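Local coordinates for protein beta sliding clamp (Pseudomonas aeruginosa, PDB 6AMS) that forms a ring-shaped head-to-tail homodimer around DNA and probably tethers DNA polymerases and other proteins to it, giving them processivity, at residues 49-54 with 233-238; 43-48 with 114-119. All coordinates share one frame; numbering follows the deposited sequence.

Contact 1. Residues 49-54 with 233-238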
# COMPACT_ATOMS: atom_id res chain seq x y z
N LEU A 49 22.42 -1.68 13.27
CA LEU A 49 23.15 -1.51 14.55
C LEU A 49 22.44 -2.11 15.76
O LEU A 49 22.97 -2.11 16.86
CB LEU A 49 23.64 -0.08 14.84
CG LEU A 49 24.43 0.66 13.77
CD1 LEU A 49 24.29 2.16 13.96
CD2 LEU A 49 25.89 0.25 13.78
N GLU A 50 21.24 -2.64 15.55
CA GLU A 50 20.48 -3.28 16.61
C GLU A 50 20.35 -4.74 16.27
O GLU A 50 20.41 -5.62 17.12
CB GLU A 50 19.09 -2.65 16.72
CG GLU A 50 18.16 -3.35 17.69
CD GLU A 50 16.72 -2.88 17.61
OE1 GLU A 50 16.47 -1.66 17.75
OE2 GLU A 50 15.82 -3.73 17.42
N VAL A 51 20.19 -5.00 14.98
CA VAL A 51 20.00 -6.33 14.45
C VAL A 51 20.99 -6.61 13.34
O VAL A 51 21.26 -5.76 12.51
CB VAL A 51 18.55 -6.45 13.91
CG1 VAL A 51 18.37 -7.66 13.02
CG2 VAL A 51 17.56 -6.47 15.06
N GLU A 52 21.58 -7.80 13.36
CA GLU A 52 22.48 -8.20 12.29
C GLU A 52 21.92 -9.47 11.67
O GLU A 52 21.57 -10.41 12.37
CB GLU A 52 23.89 -8.42 12.80
CG GLU A 52 24.91 -8.45 11.68
CD GLU A 52 26.31 -8.78 12.15
OE1 GLU A 52 26.60 -9.97 12.36
OE2 GLU A 52 27.12 -7.85 12.28
N LEU A 53 21.83 -9.49 10.35
CA LEU A 53 21.34 -10.67 9.64
C LEU A 53 22.39 -11.17 8.66
O LEU A 53 22.97 -10.40 7.91
CB LEU A 53 20.02 -10.35 8.93
CG LEU A 53 19.25 -11.52 8.32
CD1 LEU A 53 19.04 -12.64 9.32
CD2 LEU A 53 17.92 -11.04 7.77
N VAL A 54 22.63 -12.48 8.68
CA VAL A 54 23.62 -13.09 7.80
C VAL A 54 23.03 -14.20 6.95
O VAL A 54 22.33 -15.08 7.45
CB VAL A 54 24.83 -13.61 8.61
CG1 VAL A 54 25.85 -14.27 7.70
CG2 VAL A 54 25.46 -12.49 9.40
N PHE A 233 20.60 -14.78 12.80
CA PHE A 233 20.05 -13.52 13.23
C PHE A 233 20.57 -13.14 14.57
O PHE A 233 20.62 -13.91 15.41
CB PHE A 233 18.53 -13.67 13.25
CG PHE A 233 17.77 -12.57 13.93
CD1 PHE A 233 17.64 -12.54 15.29
CD2 PHE A 233 17.07 -11.65 13.21
CE1 PHE A 233 16.92 -11.57 15.91
CE2 PHE A 233 16.33 -10.69 13.83
CZ PHE A 233 16.26 -10.64 15.18
N THR A 234 20.99 -11.92 14.76
CA THR A 234 21.47 -11.47 16.05
C THR A 234 20.88 -10.11 16.38
O THR A 234 20.89 -9.21 15.56
CB THR A 234 23.01 -11.40 16.09
OG1 THR A 234 23.54 -12.70 15.86
CG2 THR A 234 23.50 -10.97 17.46
N SER A 235 20.35 -9.99 17.59
CA SER A 235 19.74 -8.73 18.03
C SER A 235 20.38 -8.35 19.33
O SER A 235 20.63 -9.20 20.16
CB SER A 235 18.23 -8.90 18.20
OG SER A 235 17.67 -7.70 18.68
N LYS A 236 20.52 -7.06 19.54
CA LYS A 236 20.89 -6.52 20.83
C LYS A 236 19.61 -6.57 21.69
O LYS A 236 18.52 -6.55 21.20
CB LYS A 236 21.32 -5.06 20.74
CG LYS A 236 22.78 -4.83 20.47
CD LYS A 236 23.04 -3.35 20.37
CE LYS A 236 24.49 -3.01 20.70
NZ LYS A 236 24.67 -1.63 21.23
N LEU A 237 19.78 -6.61 22.98
CA LEU A 237 18.70 -6.69 23.94
C LEU A 237 18.55 -5.35 24.62
O LEU A 237 19.47 -4.53 24.62
CB LEU A 237 19.02 -7.72 25.01
CG LEU A 237 19.27 -9.14 24.54
CD1 LEU A 237 19.59 -9.99 25.74
CD2 LEU A 237 18.08 -9.69 23.81
N VAL A 238 17.37 -5.17 25.21
CA VAL A 238 17.03 -3.99 25.94
C VAL A 238 17.61 -4.15 27.33
O VAL A 238 17.37 -5.14 28.02
CB VAL A 238 15.50 -3.79 26.03
CG1 VAL A 238 15.17 -2.53 26.80
CG2 VAL A 238 14.90 -3.75 24.64

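Contact 2. Residues 43-48 with 114-119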
# COMPACT_ATOMS: atom_id res chain seq x y z
N SER A 43 28.97 -15.08 2.11
CA SER A 43 28.18 -14.65 3.26
C SER A 43 27.73 -13.23 3.01
O SER A 43 28.52 -12.40 2.58
CB SER A 43 28.99 -14.73 4.54
OG SER A 43 29.09 -16.07 5.00
N LEU A 44 26.46 -12.95 3.26
CA LEU A 44 25.96 -11.61 3.04
C LEU A 44 25.40 -11.12 4.36
O LEU A 44 24.59 -11.84 5.00
CB LEU A 44 24.87 -11.59 1.96
CG LEU A 44 25.17 -12.18 0.59
CD1 LEU A 44 24.99 -13.70 0.62
CD2 LEU A 44 24.22 -11.58 -0.43
N THR A 45 25.87 -9.95 4.80
CA THR A 45 25.49 -9.38 6.08
C THR A 45 24.88 -7.98 6.00
O THR A 45 25.39 -7.11 5.31
CB THR A 45 26.73 -9.32 7.00
OG1 THR A 45 27.32 -10.62 7.08
CG2 THR A 45 26.35 -8.85 8.39
N GLY A 46 23.78 -7.79 6.72
CA GLY A 46 23.11 -6.50 6.78
C GLY A 46 22.84 -6.14 8.22
O GLY A 46 22.57 -7.02 9.04
N THR A 47 22.96 -4.87 8.57
CA THR A 47 22.69 -4.45 9.93
C THR A 47 22.19 -3.02 10.05
O THR A 47 22.47 -2.18 9.21
CB THR A 47 23.95 -4.57 10.80
OG1 THR A 47 23.60 -4.38 12.17
CG2 THR A 47 24.98 -3.55 10.39
N ASP A 48 21.41 -2.77 11.10
CA ASP A 48 20.90 -1.44 11.41
C ASP A 48 21.40 -0.96 12.77
O ASP A 48 20.81 -0.06 13.37
CB ASP A 48 19.37 -1.41 11.37
CG ASP A 48 18.74 -2.23 12.47
OD1 ASP A 48 19.47 -2.87 13.23
OD2 ASP A 48 17.50 -2.23 12.56
N ASN A 114 36.24 -3.18 6.59
CA ASN A 114 36.56 -2.74 7.94
C ASN A 114 35.59 -1.69 8.48
O ASN A 114 35.36 -1.62 9.68
CB ASN A 114 38.01 -2.26 8.02
CG ASN A 114 39.00 -3.41 8.08
OD1 ASN A 114 38.63 -4.55 8.36
ND2 ASN A 114 40.28 -3.11 7.82
N ASP A 115 35.04 -0.85 7.61
CA ASP A 115 34.05 0.15 7.99
C ASP A 115 32.78 -0.51 8.55
O ASP A 115 32.15 0.03 9.45
CB ASP A 115 33.70 1.03 6.80
CG ASP A 115 34.81 1.98 6.43
OD1 ASP A 115 35.65 2.27 7.30
OD2 ASP A 115 34.84 2.43 5.28
N PHE A 116 32.38 -1.65 7.99
CA PHE A 116 31.19 -2.38 8.43
C PHE A 116 31.24 -2.76 9.91
O PHE A 116 32.21 -3.35 10.37
CB PHE A 116 31.00 -3.64 7.58
CG PHE A 116 29.58 -4.14 7.54
CD1 PHE A 116 28.65 -3.55 6.71
CD2 PHE A 116 29.19 -5.21 8.31
CE1 PHE A 116 27.35 -4.01 6.66
CE2 PHE A 116 27.89 -5.67 8.27
CZ PHE A 116 26.97 -5.07 7.45
N PRO A 117 30.18 -2.41 10.67
CA PRO A 117 30.10 -2.69 12.11
C PRO A 117 30.04 -4.17 12.45
O PRO A 117 29.45 -4.95 11.71
CB PRO A 117 28.81 -1.97 12.53
CG PRO A 117 28.06 -1.73 11.28
CD PRO A 117 29.06 -1.60 10.19
N THR A 118 30.67 -4.55 13.56
CA THR A 118 30.71 -5.94 14.00
C THR A 118 29.93 -6.16 15.30
O THR A 118 29.61 -5.22 16.01
CB THR A 118 32.16 -6.41 14.17
OG1 THR A 118 32.89 -5.43 14.91
CG2 THR A 118 32.81 -6.59 12.82
N VAL A 119 29.66 -7.43 15.60
CA VAL A 119 28.90 -7.82 16.80
C VAL A 119 29.76 -8.74 17.68
O VAL A 119 30.56 -9.52 17.16
CB VAL A 119 27.54 -8.44 16.41
CG1 VAL A 119 26.64 -8.67 17.61
CG2 VAL A 119 26.82 -7.52 15.46

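Contact 1. Residues 49-54 with 233-238
Two aliphatic side chains of residues 49-54, L53 and V51, meet the F233 ring. CD1 of L53 lies at the ring edge, near its plane, and also comes within 4.1 Å of F233 CB. CG1 of V51 approaches the ring obliquely, 3.7 Å from F233 CE2. These groups share one face of an antiparallel sheet. In it strand 51-58 of the N-terminal domain pairs with strand 231-236 of the central domain. One continuous sheet thus spans two domains of the clamp. Helix 198-207 packs on this face: L204 touches F233, and L207 touches L53.

V51 has CG1 anti to its backbone N (chi1 165°), which directs this methyl to F233. Its other methyl, CG2, turns to S235 instead and rests 3.8 Å from S235 OG. V51 and S235 form a non-hydrogen-bonded pair, as do L53 and F233. Between them, E52 and T234 form a hydrogen-bonded pair. E52 N gives a bond to T234 O at 2.7 Å, and T234 N returns one to E52 O at 2.9 Å. E52 and T234 point to the opposite face from F233, where E52 touches V119 and T234 touches R225.

The pairing begins one residue before strand 51-58, at E50. K236 N donates to E50 O at 2.8 Å, and the CA of S235 also makes a CA-H...O contact with this oxygen. The aliphatic part of K236 passes L49, with K236 CD 3.7 Å from L49 O. S235 OG bonds within its own segment: it donates to K236 O at 2.9 Å, tilted 26° from the carbonyl plane.

Contact 2. Residues 43-48 with 114-119
F116 carries its CG anti to the backbone N (chi1 -156°), and this extends the ring across to T45 and T47. The methyl CG2 of T45 meets the ring at CE2; T45 CG2 and F116 CE2 are 3.5 Å apart. T47 has its OG1 anti to N (chi1 -170°), and CG2 takes the crowded position between N and the carbonyl carbon. From there CG2 touches two residues of the loop: F116 CZ at 3.9 Å and P117 CG at 3.7 Å.

The far end of the ring reaches the strand backbone. F116 CZ comes within 3.4 Å of T45 O, which sits obliquely to the ring. CA of G46 lies at the ring edge, near its plane, 4.2 Å from F116 CZ.

This is a loop laid over a sheet in the N-terminal domain of the DNA clamp fold. Strand 41-47 runs between strands 32-38 and 51-58. T45 and T47 point to the loop, while L44 points to the other face and packs on L10 and L14 of helix 7-18. Residues 114-119 belong to the connection from strand 104-109 to strand 126-131, an outermost strand of the same sheet within this chain. F116 is buried, with V29 and L34 also against it.

No hydrogen bond joins the two segments. The hydroxyl of T47 is used within the turn that follows the strand: OG1 is hydrogen-bonded to L49 N and V51 O.

In the fold
Contacts 1 and 2 have centres about 10 Å apart and share one sheet. Strands 41-47 and 51-58 are neighbours in it, joined by L53 N to G46 O at 2.9 Å, a probable hydrogen bond. The tight turn between them is held by D48 OD1, which is bonded to the backbone N of both E50 and V51. E52 CG packs 3.6 Å from T45 CG2, on the sheet face covered by residues 114-119. Both contacts concern the passage from the N-terminal to the central domain: contact 1 through strand pairing, contact 2 through the connecting loop. Neither touches the other subunit of the ring.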